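Local coordinates for Glyoxalase/bleomycin resistance protein/dioxygenase (Alicyclobacillus acidocaldarius subsp. acidocaldarius, PDB 3RRI), which is of unestablished function but belongs to the vicinal oxygen chelate superfamily of glyoxalases, bleomycin resistance proteins and dioxygenases, and may act as a dioxygenase, at residues F47-L52 against F71-F75; E63-Y67 against F95-L99; I107-F113 against E124-D130. One frame throughout, in Å; residues are numbered along the deposited sequence.

Contact 1. Residues F47-L52 against F71-F75; sequences FFGDQL and FGITF
Phe48 and Ile73 meet where the hairpin turn between strands 42-47 and 50-56 reaches strand 70-74. The turn is type I' and runs from Phe47 to Asp50, with Gly49 beside Phe48 in its two central positions. At the root of its side chain, Phe48 CB lies 3.8 Å from Ile73 CG1 and also touches CD1 of that residue. With CG anti to the carbonyl carbon (chi1 -59°), the ring carries on past the isoleucine: CG and CD2 still lean on Ile73 CG1, and CD2 sits 3.7 Å above the centre of the Phe47 ring. On the other flank CD1 and then CE1 reach Phe75, with Phe48 CE1 4.0 Å from Phe75 CZ. The Phe75 edge is turned toward the Phe48 face in an offset edge-to-face pair, planes at 66°. Farther along, Phe47 CZ is 3.7 Å from Phe71 CE1, the two rings oblique to each other. Phe71 CE1 is also reached by Leu52 CD1, at 3.9 Å, while Ile73 CD1 fits against Phe47 CE2. The Asp50 carboxylate passes near Ile73, but its partners are Phe11 N and Arg5, together with Arg5 of the second subunit. Aromatic rings and aliphatic branches therefore join the two βαβββ modules of the vicinal oxygen chelate fold, so the cohesion here rests on buried apolar surface and aromatic packing rather than on polar bonds between the segments.

Contact 2. Residues E63-Y67 against F95-L99; sequences EVSMY and FYHDL
The hydroxyl of Tyr96 ends against the backbone of Ser65 and Met66 without forming a hydrogen bond to it: Tyr96 OH lies 3.5 Å from Met66 N and as far from Ser65 CA. With CG anti to the backbone N (chi1 -180°), the phenol extends toward the loop. One flank of the phenol is met by the valine, Val64 CG1 standing 3.7 Å from Tyr96 CE1, with the two side chains running past each other in opposite directions. The other flank belongs to Met66, a selenomethionine. Its chain is extended as far as the selenium and bends at chi3 (-69°), which brings the methyl CE to 3.9 Å from His97 CD2 and 4.2 Å from Tyr96 CE2. Tyr96 and His97 together face Phe114 in a classic beta bulge on strand 95-98, and the bulge puts both side chains toward the loop that connects the two βαβββ modules of the vicinal oxygen chelate fold. The imidazole is held in its rotation by the bond from His97 ND1 to Asp98 O, 3.0 Å and nearly straight at 169°, which lies in the ring plane and uses a lone pair of the carbonyl. In the loop Ser65 OG donates to Tyr67 O, and Met66 CG rests over one face of the Tyr67 ring, which in turn meets His55 of the second subunit.

Contact 3. Residues I107-F113 against E124-D130; sequences IEEHETF and EFKYYFD. With ACT (acetate ion), chain D.
His110 and Tyr128, a non-hydrogen-bonded pair of antiparallel strands, pack closely: His110 CB sits 3.7 Å from the Tyr128 ring centroid, almost on the ring normal. The histidine CG lies between the backbone N and the carbonyl carbon (chi1 47°), which sets the imidazole alongside the phenol. A nearly straight in-plane bond from His110 ND1 to Glu108 O, 2.9 Å, fixes its rotation. Lys126 CD flanks the imidazole, and Lys126 NZ donates to Tyr128 OH. Tyr128 OH donates to the acetate O at 2.7 Å, and Arg37 of the second subunit also binds this ion, probably from the crystallisation liquor. Thr112 OG1 donates to the anti lone pair of Glu124 OE2 at 2.6 Å, backbone bonds join Glu111 with Tyr127 and Phe113 with Phe125, and on the opposite sheet face Phe125 CB covers the Phe113 ring. Where residues 107-109 face Phe129 and Asp130, beyond the paired strands, the grip slackens. Phe129 N makes a weak bond to Glu109 O, 3.3 Å, the partly exposed ring leans on Glu109 CG and Glu111 CG, and a water bridges Ile107 O, Glu109 O and Asp130 N. This is the closing antiparallel hairpin of a βαβββ module in the vicinal oxygen chelate fold.

All three contacts involve the sheet of the second module. Strand 70-74 of contact 1 lies beside strand 122-128 of contact 3, where Phe71 O is 2.7 Å from Glu124 N and Phe75 N is 3.0 Å from Lys126 O, both probable hydrogen bonds; the contact centres are about 15 Å apart. Contact 2 adjoins the other strand of that hairpin, with Phe95 CE2 3.6 Å from Phe113 CD1 and centres about 16 Å apart. Contacts 1 and 2 are about 18 Å apart by centres. Each also touches the second subunit, and the acetate bound in contact 3 lies at that interface, where Lys126 also meets Gln51 of the second subunit.

Contact 1. Residues F47-L52 against F71-F75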
loop_
_atom_site.group_PDB
_atom_site.type_symbol
_atom_site.label_atom_id
_atom_site.label_comp_id
_atom_site.label_asym_id
_atom_site.label_seq_id
_atom_site.Cartn_x
_atom_site.Cartn_y
_atom_site.Cartn_z
ATOM N N PHE A 47 0.122 0.833 -21.300
ATOM C CA PHE A 47 1.277 1.685 -21.547
ATOM C C PHE A 47 1.821 2.073 -20.162
ATOM O O PHE A 47 1.379 3.049 -19.536
ATOM C CB PHE A 47 0.840 2.893 -22.379
ATOM C CG PHE A 47 1.933 3.906 -22.608
ATOM C CD1 PHE A 47 2.750 3.794 -23.711
ATOM C CD2 PHE A 47 2.063 5.003 -21.786
ATOM C CE1 PHE A 47 3.739 4.756 -23.940
ATOM C CE2 PHE A 47 3.019 5.979 -22.001
ATOM C CZ PHE A 47 3.881 5.838 -23.090
ATOM N N PHE A 48 2.769 1.277 -19.638
ATOM C CA PHE A 48 3.376 1.518 -18.322
ATOM C C PHE A 48 2.343 1.608 -17.198
ATOM O O PHE A 48 2.550 2.261 -16.181
ATOM C CB PHE A 48 4.258 2.785 -18.343
ATOM C CG PHE A 48 5.378 2.729 -19.335
ATOM C CD1 PHE A 48 6.630 2.316 -18.929
ATOM C CD2 PHE A 48 5.196 3.057 -20.662
ATOM C CE1 PHE A 48 7.679 2.250 -19.862
ATOM C CE2 PHE A 48 6.257 2.997 -21.591
ATOM C CZ PHE A 48 7.498 2.605 -21.151
ATOM N N GLY A 49 1.224 0.910 -17.394
ATOM C CA GLY A 49 0.173 0.845 -16.378
ATOM C C GLY A 49 -0.973 1.814 -16.612
ATOM O O GLY A 49 -1.991 1.722 -15.917
ATOM N N ASP A 50 -0.799 2.749 -17.532
ATOM C CA ASP A 50 -1.899 3.641 -17.999
ATOM C C ASP A 50 -2.414 3.067 -19.330
ATOM O O ASP A 50 -1.915 2.045 -19.821
ATOM C CB ASP A 50 -1.415 5.069 -18.079
ATOM C CG ASP A 50 -1.181 5.647 -16.711
ATOM O OD1 ASP A 50 -2.112 5.710 -15.907
ATOM O OD2 ASP A 50 -0.058 6.042 -16.372
ATOM N N GLN A 51 -3.500 3.635 -19.889
ATOM C CA GLN A 51 -4.036 3.136 -21.134
ATOM C C GLN A 51 -3.697 4.078 -22.295
ATOM O O GLN A 51 -3.988 5.275 -22.233
ATOM C CB GLN A 51 -5.580 2.984 -21.053
ATOM C CG GLN A 51 -6.130 2.355 -22.316
ATOM C CD GLN A 51 -7.642 2.533 -22.492
ATOM O OE1 GLN A 51 -8.196 3.609 -22.286
ATOM N NE2 GLN A 51 -8.279 1.475 -22.936
ATOM N N LEU A 52 -3.079 3.530 -23.350
ATOM C CA LEU A 52 -2.884 4.273 -24.595
ATOM C C LEU A 52 -3.756 3.614 -25.662
ATOM O O LEU A 52 -3.786 2.401 -25.775
ATOM C CB LEU A 52 -1.396 4.235 -25.009
ATOM C CG LEU A 52 -1.054 5.053 -26.239
ATOM C CD1 LEU A 52 -1.236 6.579 -26.056
ATOM C CD2 LEU A 52 0.430 4.713 -26.643
ATOM N N PHE A 71 3.626 13.088 -24.930
ATOM C CA PHE A 71 3.160 12.387 -23.737
ATOM C C PHE A 71 4.205 11.406 -23.278
ATOM O O PHE A 71 5.107 11.044 -24.061
ATOM C CB PHE A 71 1.852 11.623 -24.030
ATOM C CG PHE A 71 2.005 10.495 -25.009
ATOM C CD1 PHE A 71 2.161 9.169 -24.575
ATOM C CD2 PHE A 71 1.953 10.752 -26.374
ATOM C CE1 PHE A 71 2.282 8.108 -25.496
ATOM C CE2 PHE A 71 2.083 9.721 -27.306
ATOM C CZ PHE A 71 2.260 8.383 -26.857
ATOM N N GLY A 72 4.048 10.899 -22.081
ATOM C CA GLY A 72 4.884 9.834 -21.614
ATOM C C GLY A 72 4.771 9.644 -20.146
ATOM O O GLY A 72 3.722 9.957 -19.544
ATOM N N ILE A 73 5.823 9.108 -19.552
ATOM C CA ILE A 73 5.876 8.771 -18.138
ATOM C C ILE A 73 7.007 9.515 -17.470
ATOM O O ILE A 73 8.104 9.612 -18.048
ATOM C CB ILE A 73 6.047 7.258 -17.897
ATOM C CG1 ILE A 73 5.010 6.452 -18.693
ATOM C CG2 ILE A 73 6.042 6.956 -16.409
ATOM C CD1 ILE A 73 3.487 6.691 -18.281
ATOM N N THR A 74 6.773 10.002 -16.266
ATOM C CA THR A 74 7.819 10.543 -15.391
ATOM C C THR A 74 8.055 9.532 -14.294
ATOM O O THR A 74 7.149 9.128 -13.579
ATOM C CB THR A 74 7.429 11.897 -14.837
ATOM O OG1 THR A 74 7.150 12.771 -15.924
ATOM C CG2 THR A 74 8.485 12.496 -13.875
ATOM N N PHE A 75 9.277 9.004 -14.239
ATOM C CA PHE A 75 9.587 7.929 -13.339
ATOM C C PHE A 75 10.157 8.443 -12.028
ATOM O O PHE A 75 11.048 9.276 -12.035
ATOM C CB PHE A 75 10.650 6.992 -13.959
ATOM C CG PHE A 75 10.184 6.284 -15.175
ATOM C CD1 PHE A 75 9.291 5.204 -15.071
ATOM C CD2 PHE A 75 10.596 6.685 -16.439
ATOM C CE1 PHE A 75 8.850 4.571 -16.210
ATOM C CE2 PHE A 75 10.159 6.040 -17.569
ATOM C CZ PHE A 75 9.264 5.002 -17.460
#

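Contact 2. Residues E63-Y67 against F95-L99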
loop_
_atom_site.group_PDB
_atom_site.type_symbol
_atom_site.label_atom_id
_atom_site.label_comp_id
_atom_site.label_asym_id
_atom_site.label_seq_id
_atom_site.Cartn_x
_atom_site.Cartn_y
_atom_site.Cartn_z
ATOM N N GLU A 63 4.533 16.933 -40.117
ATOM C CA GLU A 63 5.695 17.732 -39.721
ATOM C C GLU A 63 5.668 17.790 -38.210
ATOM O O GLU A 63 4.642 18.124 -37.622
ATOM C CB GLU A 63 5.587 19.152 -40.305
ATOM C CG GLU A 63 6.890 19.754 -40.860
ATOM C CD GLU A 63 6.617 20.907 -41.840
ATOM O OE1 GLU A 63 6.737 22.097 -41.437
ATOM O OE2 GLU A 63 6.247 20.618 -43.008
ATOM N N VAL A 64 6.786 17.461 -37.576
ATOM C CA VAL A 64 6.793 17.290 -36.132
ATOM C C VAL A 64 7.659 18.354 -35.454
ATOM O O VAL A 64 8.765 18.633 -35.896
ATOM C CB VAL A 64 7.250 15.853 -35.750
ATOM C CG1 VAL A 64 8.697 15.602 -36.178
ATOM C CG2 VAL A 64 7.066 15.613 -34.275
ATOM N N SER A 65 7.118 18.974 -34.408
ATOM C CA SER A 65 7.912 19.798 -33.501
ATOM C C SER A 65 7.573 19.427 -32.048
ATOM O O SER A 65 6.483 18.909 -31.767
ATOM C CB SER A 65 7.711 21.296 -33.784
ATOM O OG SER A 65 6.354 21.685 -33.613
HETATM N N MSE A 66 8.514 19.682 -31.142
HETATM C CA MSE A 66 8.412 19.262 -29.747
HETATM C C MSE A 66 7.110 19.702 -29.105
HETATM O O MSE A 66 6.474 18.926 -28.396
HETATM C CB MSE A 66 9.598 19.814 -28.946
HETATM C CG MSE A 66 9.662 19.406 -27.468
HETATM SE SE MSE A 66 11.407 19.731 -26.656
HETATM C CE MSE A 66 12.424 18.381 -27.616
ATOM N N TYR A 67 6.717 20.942 -29.353
ATOM C CA TYR A 67 5.512 21.508 -28.747
ATOM C C TYR A 67 4.436 21.654 -29.804
ATOM O O TYR A 67 4.728 21.782 -30.991
ATOM C CB TYR A 67 5.839 22.860 -28.120
ATOM C CG TYR A 67 6.936 22.759 -27.102
ATOM C CD1 TYR A 67 8.251 23.136 -27.415
ATOM C CD2 TYR A 67 6.689 22.242 -25.833
ATOM C CE1 TYR A 67 9.277 23.012 -26.473
ATOM C CE2 TYR A 67 7.701 22.124 -24.882
ATOM C CZ TYR A 67 8.990 22.512 -25.206
ATOM O OH TYR A 67 9.980 22.389 -24.265
ATOM N N PHE A 95 14.737 7.834 -31.777
ATOM C CA PHE A 95 14.701 9.025 -30.939
ATOM C C PHE A 95 14.411 10.287 -31.763
ATOM O O PHE A 95 14.965 10.482 -32.856
ATOM C CB PHE A 95 16.037 9.217 -30.221
ATOM C CG PHE A 95 16.254 8.269 -29.082
ATOM C CD1 PHE A 95 16.497 6.929 -29.316
ATOM C CD2 PHE A 95 16.211 8.699 -27.764
ATOM C CE1 PHE A 95 16.704 6.031 -28.240
ATOM C CE2 PHE A 95 16.402 7.812 -26.714
ATOM C CZ PHE A 95 16.627 6.471 -26.959
ATOM N N TYR A 96 13.522 11.132 -31.255
ATOM C CA TYR A 96 13.366 12.496 -31.710
ATOM C C TYR A 96 14.411 13.393 -31.066
ATOM O O TYR A 96 14.951 14.315 -31.705
ATOM C CB TYR A 96 11.943 13.003 -31.386
ATOM C CG TYR A 96 11.706 14.407 -31.840
ATOM C CD1 TYR A 96 11.526 14.693 -33.196
ATOM C CD2 TYR A 96 11.685 15.463 -30.932
ATOM C CE1 TYR A 96 11.324 16.002 -33.623
ATOM C CE2 TYR A 96 11.482 16.764 -31.345
ATOM C CZ TYR A 96 11.308 17.024 -32.690
ATOM O OH TYR A 96 11.105 18.324 -33.092
ATOM N N HIS A 97 14.658 13.162 -29.785
ATOM C CA HIS A 97 15.682 13.889 -29.030
ATOM C C HIS A 97 16.380 12.932 -28.077
ATOM O O HIS A 97 15.740 12.261 -27.276
ATOM C CB HIS A 97 15.062 15.074 -28.275
ATOM C CG HIS A 97 16.036 16.167 -27.952
ATOM N ND1 HIS A 97 17.085 15.990 -27.070
ATOM C CD2 HIS A 97 16.126 17.445 -28.392
ATOM C CE1 HIS A 97 17.776 17.116 -26.979
ATOM N NE2 HIS A 97 17.222 18.010 -27.779
ATOM N N ASP A 98 17.714 12.838 -28.161
ATOM C CA ASP A 98 18.438 11.926 -27.306
ATOM C C ASP A 98 18.497 12.482 -25.874
ATOM O O ASP A 98 18.058 13.602 -25.606
ATOM C CB ASP A 98 19.878 11.684 -27.865
ATOM C CG ASP A 98 20.432 10.285 -27.526
ATOM O OD1 ASP A 98 20.058 9.678 -26.486
ATOM O OD2 ASP A 98 21.265 9.760 -28.313
ATOM N N LEU A 99 19.046 11.687 -24.975
ATOM C CA LEU A 99 19.159 12.007 -23.568
ATOM C C LEU A 99 19.714 13.404 -23.372
ATOM O O LEU A 99 20.785 13.757 -23.928
ATOM C CB LEU A 99 20.062 10.985 -22.852
ATOM C CG LEU A 99 20.041 10.864 -21.341
ATOM C CD1 LEU A 99 18.621 10.552 -20.828
ATOM C CD2 LEU A 99 21.005 9.754 -20.931
#

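Contact 3. Residues I107-F113 against E124-D130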
loop_
_atom_site.group_PDB
_atom_site.type_symbol
_atom_site.label_atom_id
_atom_site.label_comp_id
_atom_site.label_asym_id
_atom_site.label_seq_id
_atom_site.Cartn_x
_atom_site.Cartn_y
_atom_site.Cartn_z
ATOM N N ILE A 107 15.936 23.890 -9.482
ATOM C CA ILE A 107 15.389 22.874 -8.612
ATOM C C ILE A 107 14.567 21.857 -9.420
ATOM O O ILE A 107 14.620 20.653 -9.123
ATOM C CB ILE A 107 14.588 23.499 -7.467
ATOM C CG1 ILE A 107 15.549 24.303 -6.556
ATOM C CG2 ILE A 107 13.855 22.425 -6.669
ATOM C CD1 ILE A 107 16.611 23.451 -5.866
ATOM N N GLU A 108 13.873 22.329 -10.462
ATOM C CA GLU A 108 13.003 21.457 -11.287
ATOM C C GLU A 108 13.715 20.799 -12.481
ATOM O O GLU A 108 13.054 20.316 -13.414
ATOM C CB GLU A 108 11.766 22.218 -11.788
ATOM C CG GLU A 108 12.043 23.477 -12.590
ATOM C CD GLU A 108 11.972 24.761 -11.737
ATOM O OE1 GLU A 108 12.792 24.889 -10.788
ATOM O OE2 GLU A 108 11.104 25.652 -12.042
ATOM N N GLU A 109 15.051 20.760 -12.441
ATOM C CA GLU A 109 15.823 20.044 -13.421
ATOM C C GLU A 109 15.371 18.603 -13.587
ATOM O O GLU A 109 15.149 17.886 -12.601
ATOM C CB GLU A 109 17.308 19.994 -13.005
ATOM C CG GLU A 109 18.168 19.277 -14.057
ATOM C CD GLU A 109 19.658 19.549 -13.952
ATOM O OE1 GLU A 109 20.102 20.179 -12.972
ATOM O OE2 GLU A 109 20.375 19.121 -14.888
ATOM N N HIS A 110 15.286 18.158 -14.839
ATOM C CA HIS A 110 14.994 16.753 -15.098
ATOM C C HIS A 110 15.759 16.211 -16.315
ATOM O O HIS A 110 16.036 16.981 -17.242
ATOM C CB HIS A 110 13.483 16.566 -15.301
ATOM C CG HIS A 110 12.845 17.554 -16.239
ATOM N ND1 HIS A 110 12.505 18.840 -15.866
ATOM C CD2 HIS A 110 12.398 17.405 -17.510
ATOM C CE1 HIS A 110 11.904 19.447 -16.875
ATOM N NE2 HIS A 110 11.807 18.589 -17.878
ATOM N N GLU A 111 16.115 14.914 -16.284
ATOM C CA GLU A 111 16.620 14.222 -17.462
ATOM C C GLU A 111 15.448 13.887 -18.336
ATOM O O GLU A 111 14.368 13.562 -17.823
ATOM C CB GLU A 111 17.375 12.951 -17.090
ATOM C CG GLU A 111 18.615 13.146 -16.200
ATOM C CD GLU A 111 19.734 12.111 -16.409
ATOM O OE1 GLU A 111 20.716 12.158 -15.648
ATOM O OE2 GLU A 111 19.667 11.266 -17.315
ATOM N N THR A 112 15.651 13.908 -19.654
ATOM C CA THR A 112 14.572 13.701 -20.603
ATOM C C THR A 112 15.118 13.018 -21.863
ATOM O O THR A 112 16.278 13.250 -22.243
ATOM C CB THR A 112 13.973 15.060 -20.997
ATOM O OG1 THR A 112 12.937 14.888 -21.950
ATOM C CG2 THR A 112 15.040 15.913 -21.639
ATOM N N PHE A 113 14.330 12.159 -22.492
ATOM C CA PHE A 113 14.563 11.775 -23.885
ATOM C C PHE A 113 13.214 11.647 -24.578
ATOM O O PHE A 113 12.204 11.429 -23.900
ATOM C CB PHE A 113 15.398 10.499 -24.040
ATOM C CG PHE A 113 14.805 9.274 -23.394
ATOM C CD1 PHE A 113 14.033 8.378 -24.120
ATOM C CD2 PHE A 113 15.064 8.975 -22.063
ATOM C CE1 PHE A 113 13.561 7.225 -23.539
ATOM C CE2 PHE A 113 14.542 7.832 -21.481
ATOM C CZ PHE A 113 13.798 6.972 -22.229
ATOM N N GLU A 124 7.712 11.484 -24.511
ATOM C CA GLU A 124 8.769 12.011 -23.654
ATOM C C GLU A 124 8.804 11.267 -22.330
ATOM O O GLU A 124 7.767 11.070 -21.686
ATOM C CB GLU A 124 8.606 13.493 -23.381
ATOM C CG GLU A 124 9.775 14.046 -22.552
ATOM C CD GLU A 124 9.596 15.462 -22.027
ATOM O OE1 GLU A 124 8.438 15.940 -21.910
ATOM O OE2 GLU A 124 10.644 16.107 -21.722
ATOM N N PHE A 125 9.989 10.833 -21.908
ATOM C CA PHE A 125 10.182 10.203 -20.618
ATOM C C PHE A 125 11.081 11.070 -19.794
ATOM O O PHE A 125 12.027 11.639 -20.348
ATOM C CB PHE A 125 10.717 8.781 -20.771
ATOM C CG PHE A 125 9.793 7.913 -21.553
ATOM C CD1 PHE A 125 8.702 7.315 -20.903
ATOM C CD2 PHE A 125 9.918 7.754 -22.905
ATOM C CE1 PHE A 125 7.789 6.544 -21.611
ATOM C CE2 PHE A 125 9.004 6.972 -23.605
ATOM C CZ PHE A 125 7.926 6.382 -22.952
ATOM N N LYS A 126 10.774 11.209 -18.510
ATOM C CA LYS A 126 11.455 12.156 -17.653
ATOM C C LYS A 126 11.837 11.532 -16.309
ATOM O O LYS A 126 11.220 10.591 -15.844
ATOM C CB LYS A 126 10.564 13.380 -17.349
ATOM C CG LYS A 126 10.138 14.202 -18.536
ATOM C CD LYS A 126 9.531 15.560 -18.118
ATOM C CE LYS A 126 8.015 15.392 -17.809
ATOM N NZ LYS A 126 7.334 16.746 -17.652
ATOM N N TYR A 127 12.875 12.087 -15.702
ATOM C CA TYR A 127 13.224 11.828 -14.334
ATOM C C TYR A 127 13.621 13.140 -13.666
ATOM O O TYR A 127 14.550 13.814 -14.141
ATOM C CB TYR A 127 14.398 10.828 -14.254
ATOM C CG TYR A 127 14.988 10.742 -12.891
ATOM C CD1 TYR A 127 14.379 9.994 -11.907
ATOM C CD2 TYR A 127 16.153 11.463 -12.550
ATOM C CE1 TYR A 127 14.882 9.909 -10.661
ATOM C CE2 TYR A 127 16.654 11.392 -11.275
ATOM C CZ TYR A 127 16.008 10.630 -10.326
ATOM O OH TYR A 127 16.495 10.537 -9.036
ATOM N N TYR A 128 12.957 13.514 -12.561
ATOM C CA TYR A 128 13.235 14.734 -11.828
ATOM C C TYR A 128 14.150 14.442 -10.652
ATOM O O TYR A 128 13.945 13.494 -9.893
ATOM C CB TYR A 128 11.925 15.413 -11.310
ATOM C CG TYR A 128 11.112 16.081 -12.397
ATOM C CD1 TYR A 128 11.206 17.439 -12.616
ATOM C CD2 TYR A 128 10.237 15.334 -13.186
ATOM C CE1 TYR A 128 10.475 18.059 -13.614
ATOM C CE2 TYR A 128 9.477 15.938 -14.201
ATOM C CZ TYR A 128 9.583 17.305 -14.398
ATOM O OH TYR A 128 8.824 17.875 -15.399
ATOM N N PHE A 129 15.151 15.311 -10.477
ATOM C CA PHE A 129 16.112 15.193 -9.389
ATOM C C PHE A 129 15.491 15.452 -8.007
ATOM O O PHE A 129 15.875 14.834 -7.008
ATOM C CB PHE A 129 17.336 16.068 -9.701
ATOM C CG PHE A 129 18.111 15.568 -10.886
ATOM C CD1 PHE A 129 18.945 14.484 -10.748
ATOM C CD2 PHE A 129 17.913 16.093 -12.150
ATOM C CE1 PHE A 129 19.630 13.968 -11.849
ATOM C CE2 PHE A 129 18.579 15.568 -13.263
ATOM C CZ PHE A 129 19.441 14.514 -13.099
ATOM N N ASP A 130 14.457 16.303 -7.979
ATOM C CA ASP A 130 13.625 16.521 -6.778
ATOM C C ASP A 130 12.231 16.030 -7.153
ATOM O O ASP A 130 11.573 16.604 -8.026
ATOM C CB ASP A 130 13.644 17.990 -6.385
ATOM C CG ASP A 130 12.795 18.303 -5.159
ATOM O OD1 ASP A 130 11.882 17.513 -4.875
ATOM O OD2 ASP A 130 13.063 19.323 -4.496
HETATM C C ACT D . 7.956 20.833 -16.851
HETATM O O ACT D . 8.822 20.462 -15.996
HETATM O OXT ACT D . 7.286 19.947 -17.448
HETATM C CH3 ACT D . 7.726 22.285 -17.127
HETATM O O HOH W 1 13.799 18.200 -10.229
#